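Local coordinates for protein probable thiosulfate sulfurtransferase (Thermus thermophilus, PDB 2EG4) that probably transfers sulfur from thiosulfate to an acceptor such as cyanide, as a rhodanese-like enzyme with two such domains and a bound zinc ion, at residues 5-10 against 61-66; 12-17 against 72-77; 46-51 against 114-119; 20-25 against 100-105. All blocks are in the same frame, centred on the assembly; numbering follows the deposited sequence.

Contact 1: residues 5-10 against 61-66; sequences EDAVLV and RSPVVL
Arg-61 reaches Asp-6 because its CG stands between the backbone N and the carbonyl carbon (chi1 52°) and the chain then runs extended to NE, carrying the guanidinium over to the turn that precedes strand 8-10. There two nitrogens grip one main-chain oxygen, which lies close to the guanidinium plane. NH1 of Arg-61 is 2.7 Å from Asp-6 O and almost in line with the carbonyl bond; NH2 of Arg-61, 2.9 Å from that same Asp-6 O, comes from above the carbonyl plane. Val-8 covers one face of the group, its CG2 lying 3.7 Å from Arg-61 CZ. Arginine suits the place, offering N-H groups at its edge and a flat face to a methyl. A water gives one hydrogen to Asp-6 O and another to Ser-62 O.

Beyond this clasp the backbones pair. Val-8 N donates to Pro-63 O at 3.0 Å; the peptide bond before Pro-63 is cis. Val-65 N donates to Val-8 O at 2.9 Å, and Val-10 N to Val-65 O at 2.9 Å. Branched residues fill both faces: Val-10 CG2 meets Val-64 CG1 at 3.6 Å on one, and Leu-9 CD2 meets Val-65 CB at 3.7 Å on the other, beside Ala-7. The strands run parallel, their axes 25° apart, as the central pair of the four-stranded parallel sheet in an alpha/beta rhodanese domain.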
# COMPACT_ATOMS: atom_id res chain seq x y z
N GLU A 5 0.44 22.49 0.93
CA GLU A 5 0.63 23.42 -0.18
C GLU A 5 1.27 22.86 -1.44
O GLU A 5 2.18 22.02 -1.37
CB GLU A 5 1.48 24.62 0.28
CG GLU A 5 0.91 25.32 1.47
CD GLU A 5 -0.54 25.72 1.23
OE1 GLU A 5 -0.79 26.50 0.29
OE2 GLU A 5 -1.41 25.23 1.99
N ASP A 6 0.79 23.34 -2.58
CA ASP A 6 1.31 22.99 -3.90
C ASP A 6 1.42 21.50 -4.12
O ASP A 6 2.42 21.00 -4.66
CB ASP A 6 2.69 23.60 -4.11
CG ASP A 6 2.73 25.08 -3.78
OD1 ASP A 6 1.97 25.85 -4.41
OD2 ASP A 6 3.51 25.46 -2.88
N ALA A 7 0.38 20.78 -3.73
CA ALA A 7 0.41 19.34 -3.89
C ALA A 7 0.09 18.90 -5.29
O ALA A 7 -0.56 19.62 -6.06
CB ALA A 7 -0.56 18.70 -2.91
N VAL A 8 0.59 17.72 -5.65
CA VAL A 8 0.24 17.14 -6.93
C VAL A 8 -0.82 16.16 -6.47
O VAL A 8 -0.63 15.42 -5.50
CB VAL A 8 1.40 16.38 -7.59
CG1 VAL A 8 0.88 15.62 -8.81
CG2 VAL A 8 2.47 17.38 -8.05
N LEU A 9 -1.95 16.16 -7.17
CA LEU A 9 -3.05 15.28 -6.83
C LEU A 9 -3.02 14.01 -7.68
O LEU A 9 -2.78 14.07 -8.88
CB LEU A 9 -4.37 16.02 -7.06
CG LEU A 9 -4.54 17.25 -6.18
CD1 LEU A 9 -5.70 18.12 -6.69
CD2 LEU A 9 -4.79 16.80 -4.77
N VAL A 10 -3.26 12.87 -7.04
CA VAL A 10 -3.31 11.56 -7.71
C VAL A 10 -4.64 10.90 -7.35
O VAL A 10 -4.95 10.71 -6.18
CB VAL A 10 -2.13 10.66 -7.27
CG1 VAL A 10 -2.28 9.24 -7.86
CG2 VAL A 10 -0.83 11.33 -7.74
N ARG A 61 5.98 15.02 -7.45
CA ARG A 61 6.93 15.67 -6.56
C ARG A 61 6.19 15.88 -5.24
O ARG A 61 4.96 16.02 -5.24
CB ARG A 61 7.34 17.03 -7.13
CG ARG A 61 6.15 17.90 -7.48
CD ARG A 61 6.56 19.34 -7.74
NE ARG A 61 5.39 20.18 -7.98
CZ ARG A 61 4.41 20.37 -7.10
NH1 ARG A 61 4.46 19.77 -5.91
NH2 ARG A 61 3.38 21.15 -7.41
N SER A 62 6.91 15.89 -4.13
CA SER A 62 6.28 16.09 -2.83
C SER A 62 5.73 17.51 -2.72
O SER A 62 6.34 18.47 -3.19
CB SER A 62 7.26 15.87 -1.70
OG SER A 62 7.73 14.54 -1.68
N PRO A 63 4.57 17.67 -2.06
CA PRO A 63 3.78 16.60 -1.45
C PRO A 63 2.76 16.07 -2.45
O PRO A 63 2.35 16.79 -3.37
CB PRO A 63 3.10 17.31 -0.29
CG PRO A 63 2.75 18.63 -0.92
CD PRO A 63 4.02 18.99 -1.70
N VAL A 64 2.37 14.81 -2.29
CA VAL A 64 1.38 14.22 -3.17
C VAL A 64 0.16 13.87 -2.34
O VAL A 64 0.27 13.30 -1.25
CB VAL A 64 1.90 12.92 -3.87
CG1 VAL A 64 0.75 12.24 -4.67
CG2 VAL A 64 3.04 13.28 -4.81
N VAL A 65 -1.01 14.24 -2.83
CA VAL A 65 -2.24 13.92 -2.13
C VAL A 65 -2.99 12.91 -3.00
O VAL A 65 -3.35 13.22 -4.13
CB VAL A 65 -3.16 15.16 -1.93
CG1 VAL A 65 -4.50 14.72 -1.35
CG2 VAL A 65 -2.49 16.13 -0.94
N LEU A 66 -3.20 11.71 -2.47
CA LEU A 66 -3.92 10.70 -3.24
C LEU A 66 -5.36 10.61 -2.75
O LEU A 66 -5.61 10.62 -1.54
CB LEU A 66 -3.26 9.32 -3.10
CG LEU A 66 -1.81 9.19 -3.59
CD1 LEU A 66 -0.85 9.42 -2.41
CD2 LEU A 66 -1.59 7.80 -4.19
O HOH W 1 5.58 21.27 -4.19

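Contact 2: residues 12-17 against 72-77; sequences TRPRPA and TSRLCR. With SO4 (sulfate ion), chain F.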
# COMPACT_ATOMS: atom_id res chain seq x y z
N THR A 12 -6.89 7.66 -7.50
CA THR A 12 -6.70 6.20 -7.65
C THR A 12 -7.96 5.43 -8.04
O THR A 12 -7.98 4.20 -8.00
CB THR A 12 -6.09 5.61 -6.35
OG1 THR A 12 -7.05 5.63 -5.29
CG2 THR A 12 -4.93 6.47 -5.90
N ARG A 13 -9.00 6.14 -8.43
CA ARG A 13 -10.24 5.49 -8.84
C ARG A 13 -10.09 4.86 -10.21
O ARG A 13 -9.14 5.14 -10.94
CB ARG A 13 -11.38 6.53 -8.90
CG ARG A 13 -11.66 7.19 -7.55
CD ARG A 13 -12.75 8.26 -7.71
NE ARG A 13 -12.29 9.34 -8.59
CZ ARG A 13 -13.09 10.18 -9.24
NH1 ARG A 13 -14.42 10.08 -9.11
NH2 ARG A 13 -12.58 11.12 -10.02
N PRO A 14 -11.03 3.98 -10.58
CA PRO A 14 -10.97 3.35 -11.90
C PRO A 14 -11.04 4.46 -12.97
O PRO A 14 -11.64 5.53 -12.75
CB PRO A 14 -12.20 2.45 -11.92
CG PRO A 14 -12.33 2.05 -10.48
CD PRO A 14 -12.08 3.36 -9.75
N ARG A 15 -10.44 4.22 -14.13
CA ARG A 15 -10.41 5.22 -15.17
C ARG A 15 -11.77 5.82 -15.55
O ARG A 15 -11.87 7.01 -15.78
CB ARG A 15 -9.69 4.68 -16.42
CG ARG A 15 -9.61 5.68 -17.59
CD ARG A 15 -8.43 5.36 -18.52
NE ARG A 15 -7.19 6.01 -18.09
CZ ARG A 15 -6.94 7.32 -18.21
NH1 ARG A 15 -7.85 8.12 -18.76
NH2 ARG A 15 -5.79 7.82 -17.77
N PRO A 16 -12.83 4.99 -15.64
CA PRO A 16 -14.14 5.55 -15.99
C PRO A 16 -14.55 6.69 -15.06
O PRO A 16 -15.02 7.74 -15.50
CB PRO A 16 -15.08 4.35 -15.85
CG PRO A 16 -14.21 3.21 -16.25
CD PRO A 16 -12.89 3.52 -15.54
N ALA A 17 -14.37 6.47 -13.77
CA ALA A 17 -14.71 7.48 -12.78
C ALA A 17 -13.83 8.71 -12.97
O ALA A 17 -14.29 9.84 -12.91
CB ALA A 17 -14.55 6.92 -11.38
N THR A 72 -9.82 2.83 0.30
CA THR A 72 -9.74 1.63 -0.51
C THR A 72 -8.36 0.97 -0.54
O THR A 72 -7.34 1.61 -0.25
CB THR A 72 -10.14 1.96 -1.95
OG1 THR A 72 -9.13 2.79 -2.51
CG2 THR A 72 -11.47 2.71 -1.98
N SER A 73 -8.34 -0.31 -0.88
CA SER A 73 -7.07 -1.01 -0.94
C SER A 73 -6.28 -0.46 -2.14
O SER A 73 -5.06 -0.38 -2.08
CB SER A 73 -7.27 -2.53 -1.04
OG SER A 73 -7.83 -2.89 -2.28
N ARG A 74 -6.98 -0.06 -3.21
CA ARG A 74 -6.24 0.48 -4.36
C ARG A 74 -5.61 1.83 -3.98
O ARG A 74 -4.49 2.12 -4.37
CB ARG A 74 -7.13 0.61 -5.61
CG ARG A 74 -8.21 1.63 -5.51
CD ARG A 74 -9.25 1.47 -6.64
NE ARG A 74 -10.39 2.32 -6.33
CZ ARG A 74 -11.66 2.04 -6.60
NH1 ARG A 74 -12.00 0.90 -7.19
NH2 ARG A 74 -12.59 2.93 -6.29
N LEU A 75 -6.31 2.64 -3.18
CA LEU A 75 -5.74 3.91 -2.74
C LEU A 75 -4.50 3.69 -1.86
O LEU A 75 -3.47 4.29 -2.08
CB LEU A 75 -6.79 4.71 -1.95
CG LEU A 75 -6.27 5.93 -1.17
CD1 LEU A 75 -5.77 7.00 -2.15
CD2 LEU A 75 -7.40 6.49 -0.30
N CYS A 76 -4.60 2.80 -0.88
CA CYS A 76 -3.47 2.59 0.01
C CYS A 76 -2.29 1.87 -0.63
O CYS A 76 -1.15 2.19 -0.34
CB CYS A 76 -3.96 1.87 1.25
SG CYS A 76 -5.12 2.87 2.22
N ARG A 77 -2.53 0.93 -1.53
CA ARG A 77 -1.37 0.27 -2.14
C ARG A 77 -0.67 1.27 -3.05
O ARG A 77 0.55 1.32 -3.10
CB ARG A 77 -1.76 -0.97 -2.94
CG ARG A 77 -0.53 -1.88 -3.19
CD ARG A 77 -0.87 -3.03 -4.16
NE ARG A 77 0.17 -4.06 -4.21
CZ ARG A 77 0.84 -4.42 -5.30
NH1 ARG A 77 0.60 -3.82 -6.48
NH2 ARG A 77 1.72 -5.41 -5.24
S SO4 F . -4.09 4.67 -16.94
O1 SO4 F . -5.49 4.14 -17.08
O2 SO4 F . -3.28 3.73 -16.10
O3 SO4 F . -3.47 4.79 -18.30
O4 SO4 F . -4.13 6.02 -16.29
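At the ends of parallel strands 8-11 and 64-67 of the rhodanese fold, the loop Thr-12 to Pro-14 meets Arg-74 and Leu-75 at the start of helix 73-84. The loop just before that helix corresponds to the active-site loop of catalytic rhodanese domains, though no such role is established for this one. Thr-12 crosses Leu-75 at about a right angle. Its OG1 lies 3.3 Å from Leu-75 CA, and its methyl CG2 is 3.9 Å from Leu-75 CD1. Threonine suits the place, its methyl packing on Leu-75 while its hydroxyl, pressed against the helix backbone, bonds to Asp-68 OD2.

Thr-72 is the N-cap: its OG1 accepts from Leu-75 N at 2.9 Å, with 152° at the hydrogen. The same Asp-68 OD2 is also hydrogen-bonded to Thr-72 OG1 and salt-bridged to Arg-74 NE, tying this corner together. With CG between its backbone N and carbonyl carbon (chi1 68°) and the chain extended beyond, Arg-74 reaches the 12-14 loop. Its CD lies 3.3 Å from Thr-12 O, and Pro-14 CD sits over the centre of the guanidinium face, 3.4 Å from Arg-74 CZ.

Farther along, Arg-15 presents its edge to a sulfate, probably from the crystallisation liquor: NE donates to O1 at 2.7 Å and NH2 to O4 at 2.9 Å. His-28 holds the same ion.

The start of helix 73-84 packs between the sheet, through Leu-75 on Leu-66 and Leu-91, and helix 195-206, which Cys-76 touches.

Contact 3: residues 46-51 against 114-119; sequences ALEGGL and VAKLRR
The polar part of this contact is one nearly ideal hydrogen bond, from Leu-117 N to Glu-48 OE1, 2.8 Å long and 177° at the hydrogen. The carboxylate oxygen uses its anti lone pair, the one facing away from OE2. Glu-48 gets there with CG anti to the backbone N (chi1 -176°) and the chain straight beyond it, and so spans from helix to loop. OE2 is salt-bridged to Lys-45 on the same helix, which probably restrains the carboxylate's rotation.

The apolar part is carried by leucines and an alanine. Leu-117 CG rests 3.6 Å from Glu-48 CB, and its CD2 meets Leu-51 CD1 at 4.1 Å, the two leucines crossing at about a right angle. Ala-115 CB lies 3.8 Å from Leu-51 CB and 3.5 Å from Glu-48 O; a residue this small lets the segment come close to the helix. An alanine in place of Glu-48 would keep CB against Leu-117 but is likely to leave Leu-117 N without its acceptor and Lys-45 without its mate.

Leu-47 and Leu-51 also touch Phe-81 of helix 73-84. The 114-119 segment lies in the long loop between strand 89-92 and helix 125-129, consistent with a connection between the two rhodanese-like domains that runs over helix 41-57.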
# COMPACT_ATOMS: atom_id res chain seq x y z
N ALA A 46 15.47 -2.26 -8.94
CA ALA A 46 14.58 -2.24 -10.11
C ALA A 46 13.27 -1.51 -9.72
O ALA A 46 12.75 -0.69 -10.47
CB ALA A 46 14.27 -3.67 -10.55
N LEU A 47 12.78 -1.79 -8.51
CA LEU A 47 11.56 -1.12 -8.05
C LEU A 47 11.79 0.37 -7.92
O LEU A 47 10.97 1.18 -8.34
CB LEU A 47 11.12 -1.71 -6.72
CG LEU A 47 9.95 -1.00 -6.03
CD1 LEU A 47 8.71 -0.94 -6.96
CD2 LEU A 47 9.61 -1.80 -4.80
N GLU A 48 12.91 0.74 -7.31
CA GLU A 48 13.22 2.16 -7.16
C GLU A 48 13.32 2.83 -8.53
O GLU A 48 12.82 3.94 -8.70
CB GLU A 48 14.53 2.30 -6.38
CG GLU A 48 14.95 3.73 -6.07
CD GLU A 48 16.27 3.77 -5.32
OE1 GLU A 48 16.25 3.88 -4.07
OE2 GLU A 48 17.32 3.69 -5.99
N GLY A 49 13.95 2.17 -9.51
CA GLY A 49 14.08 2.74 -10.84
C GLY A 49 12.73 2.90 -11.52
O GLY A 49 12.47 3.90 -12.20
N GLY A 50 11.87 1.91 -11.32
CA GLY A 50 10.53 1.94 -11.90
C GLY A 50 9.72 3.09 -11.30
O GLY A 50 8.95 3.76 -12.00
N LEU A 51 9.91 3.33 -10.00
CA LEU A 51 9.21 4.44 -9.35
C LEU A 51 9.76 5.76 -9.89
O LEU A 51 9.01 6.69 -10.13
CB LEU A 51 9.36 4.37 -7.84
CG LEU A 51 8.57 3.21 -7.20
CD1 LEU A 51 9.00 2.97 -5.75
CD2 LEU A 51 7.08 3.55 -7.22
N VAL A 114 13.81 11.94 -8.53
CA VAL A 114 14.37 10.60 -8.55
C VAL A 114 13.93 9.90 -7.28
O VAL A 114 14.07 10.44 -6.19
CB VAL A 114 15.91 10.64 -8.60
CG1 VAL A 114 16.47 9.23 -8.52
CG2 VAL A 114 16.36 11.32 -9.88
N ALA A 115 13.38 8.71 -7.43
CA ALA A 115 12.92 7.96 -6.28
C ALA A 115 14.09 7.51 -5.42
O ALA A 115 15.18 7.27 -5.93
CB ALA A 115 12.11 6.74 -6.73
N LYS A 116 13.84 7.40 -4.12
CA LYS A 116 14.83 6.94 -3.15
C LYS A 116 14.04 6.01 -2.23
O LYS A 116 13.19 6.47 -1.45
CB LYS A 116 15.40 8.11 -2.34
CG LYS A 116 16.48 7.71 -1.36
CD LYS A 116 17.70 7.20 -2.08
CE LYS A 116 18.84 6.90 -1.12
NZ LYS A 116 20.11 6.62 -1.85
N LEU A 117 14.29 4.71 -2.31
CA LEU A 117 13.54 3.76 -1.50
C LEU A 117 13.54 3.97 -0.00
O LEU A 117 14.59 4.10 0.63
CB LEU A 117 13.99 2.32 -1.74
CG LEU A 117 13.56 1.56 -2.99
CD1 LEU A 117 13.79 0.07 -2.73
CD2 LEU A 117 12.09 1.81 -3.32
N ARG A 118 12.35 3.95 0.57
CA ARG A 118 12.21 4.08 2.01
C ARG A 118 12.15 2.64 2.53
O ARG A 118 11.08 2.13 2.81
CB ARG A 118 10.91 4.82 2.32
CG ARG A 118 11.02 5.76 3.49
CD ARG A 118 9.74 6.57 3.69
NE ARG A 118 9.48 7.49 2.59
CZ ARG A 118 8.96 8.70 2.76
NH1 ARG A 118 8.66 9.13 3.98
NH2 ARG A 118 8.74 9.48 1.71
N ARG A 119 13.31 1.98 2.63
CA ARG A 119 13.34 0.59 3.08
C ARG A 119 12.65 0.40 4.41
O ARG A 119 12.15 -0.69 4.70
CB ARG A 119 14.79 0.07 3.19
CG ARG A 119 15.40 -0.39 1.87
CD ARG A 119 14.67 -1.59 1.28
NE ARG A 119 14.80 -2.80 2.10
CZ ARG A 119 15.91 -3.52 2.23
NH1 ARG A 119 17.02 -3.16 1.59
NH2 ARG A 119 15.92 -4.59 3.00

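Contact 4: residues 20-25 against 100-105; sequences AGHLPG and ATEKEE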
# COMPACT_ATOMS: atom_id res chain seq x y z
N ALA A 20 -14.98 10.71 -15.83
CA ALA A 20 -16.27 11.36 -15.59
C ALA A 20 -16.10 12.70 -14.87
O ALA A 20 -17.00 13.55 -14.87
CB ALA A 20 -17.18 10.42 -14.78
N GLY A 21 -14.93 12.88 -14.26
CA GLY A 21 -14.64 14.09 -13.53
C GLY A 21 -13.63 13.85 -12.41
O GLY A 21 -13.85 13.01 -11.54
N HIS A 22 -12.53 14.59 -12.45
CA HIS A 22 -11.48 14.49 -11.44
C HIS A 22 -11.06 15.88 -10.97
O HIS A 22 -11.47 16.91 -11.54
CB HIS A 22 -10.26 13.75 -12.01
CG HIS A 22 -9.82 14.22 -13.37
ND1 HIS A 22 -8.97 15.29 -13.55
CD2 HIS A 22 -10.10 13.74 -14.60
CE1 HIS A 22 -8.74 15.45 -14.85
NE2 HIS A 22 -9.42 14.52 -15.51
N LEU A 23 -10.28 15.96 -9.90
CA LEU A 23 -9.87 17.28 -9.44
C LEU A 23 -8.97 17.92 -10.49
O LEU A 23 -8.19 17.25 -11.17
CB LEU A 23 -9.18 17.21 -8.09
CG LEU A 23 -10.13 17.25 -6.88
CD1 LEU A 23 -11.11 16.07 -6.90
CD2 LEU A 23 -9.32 17.22 -5.59
N PRO A 24 -9.07 19.25 -10.66
CA PRO A 24 -8.22 19.90 -11.67
C PRO A 24 -6.74 19.56 -11.48
O PRO A 24 -6.20 19.69 -10.38
CB PRO A 24 -8.49 21.39 -11.44
CG PRO A 24 -9.95 21.39 -11.01
CD PRO A 24 -10.02 20.19 -10.05
N GLY A 25 -6.11 19.12 -12.55
CA GLY A 25 -4.69 18.80 -12.49
C GLY A 25 -4.35 17.43 -11.92
O GLY A 25 -3.18 17.05 -11.89
N ALA A 100 -14.41 17.36 -8.13
CA ALA A 100 -14.11 16.41 -9.22
C ALA A 100 -14.85 16.87 -10.48
O ALA A 100 -15.74 16.21 -11.00
CB ALA A 100 -14.56 14.99 -8.79
N THR A 101 -14.42 18.04 -10.97
CA THR A 101 -15.07 18.69 -12.12
C THR A 101 -14.36 18.63 -13.46
O THR A 101 -14.96 18.94 -14.51
CB THR A 101 -15.25 20.17 -11.80
OG1 THR A 101 -13.96 20.75 -11.53
CG2 THR A 101 -16.13 20.36 -10.56
N GLU A 102 -13.08 18.27 -13.44
CA GLU A 102 -12.29 18.27 -14.66
C GLU A 102 -12.35 16.96 -15.43
O GLU A 102 -12.18 15.88 -14.87
CB GLU A 102 -10.85 18.64 -14.33
CG GLU A 102 -9.90 18.70 -15.54
CD GLU A 102 -8.49 19.12 -15.14
OE1 GLU A 102 -7.66 18.23 -14.84
OE2 GLU A 102 -8.21 20.34 -15.12
N LYS A 103 -12.59 17.07 -16.74
CA LYS A 103 -12.67 15.90 -17.60
C LYS A 103 -11.37 15.66 -18.37
O LYS A 103 -10.95 14.51 -18.55
CB LYS A 103 -13.83 16.06 -18.59
CG LYS A 103 -15.03 15.18 -18.29
CD LYS A 103 -15.63 15.47 -16.92
CE LYS A 103 -16.22 16.86 -16.83
NZ LYS A 103 -17.13 16.99 -15.65
N GLU A 104 -10.73 16.74 -18.80
CA GLU A 104 -9.48 16.65 -19.56
C GLU A 104 -8.37 16.08 -18.70
O GLU A 104 -8.22 16.44 -17.53
CB GLU A 104 -9.07 18.03 -20.07
CG GLU A 104 -8.60 18.98 -18.96
CD GLU A 104 -8.00 20.28 -19.48
OE1 GLU A 104 -7.18 20.22 -20.43
OE2 GLU A 104 -8.33 21.36 -18.93
N GLU A 105 -7.56 15.20 -19.28
CA GLU A 105 -6.47 14.58 -18.54
C GLU A 105 -5.21 15.41 -18.74
O GLU A 105 -4.81 15.69 -19.87
CB GLU A 105 -6.25 13.16 -19.04
CG GLU A 105 -5.22 12.38 -18.25
CD GLU A 105 -5.27 10.90 -18.54
OE1 GLU A 105 -4.50 10.15 -17.93
OE2 GLU A 105 -6.10 10.49 -19.39
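His-22 and Glu-102 exchange two backbone hydrogen bonds, His-22 N to Glu-102 O and Glu-102 N to His-22 O, both 2.8 Å. They form a single antiparallel bridge, and because Thr-101 as well as Glu-102 faces His-22 it is a classic beta bulge. Extended through chi1 and chi2 (chi1 -179°), Glu-102 brings OE1 to Gly-25 N, 2.9 Å away, which meets it from above the carboxylate plane.

The imidazole turns one face to the bridge, with Glu-102 O over its centre and only 3.0 Å from His-22 CD2. Its ND1 donates to Leu-23 O in the ring plane (3.2 Å, 168°), while NE2 makes a weak bond to Lys-103 O at 3.4 Å. A leucine at this position would probably leave Leu-23 O without that donor and lose the link to Lys-103.

Packing is lighter: Leu-23 CD1 approaches Ala-100 CB at 4.1 Å. Gly-21, just past helix 15-20, has a positive phi (152°) that calls for glycine, and a CB there would also clash with Ala-100 O.

The 20-25 loop leads from helix 15-20, whose Tyr-18 stacks on the His-22 ring, to strand 27-28, while Leu-23 packs on Leu-9 of strand 8-11.

How the contacts relate
Contacts 1, 2 and 4 form one continuous block in the first rhodanese-like domain. Leu-66 CD2 of contact 1 packs 4.0 Å from Thr-12 CG2 of contact 2, and Leu-9 CD1 lies 4.0 Å from Pro-24 O of contact 4. Contacts 2 and 4 are linked by polar groups: Arg-15 NH2 is salt-bridged to Glu-105 OE1 at 2.7 Å, so the arginine that holds the sulfate also binds the 100-105 segment, and Arg-13 NH2 makes a probable hydrogen bond to Gly-21 O, 2.7 Å away. Contact 3 stands apart, its nearest atoms about 6 Å from contact 1 and its centre about 28 Å from that of contact 4. All four lie away from the zinc site of Cys-151, Cys-152, His-192 and His-219.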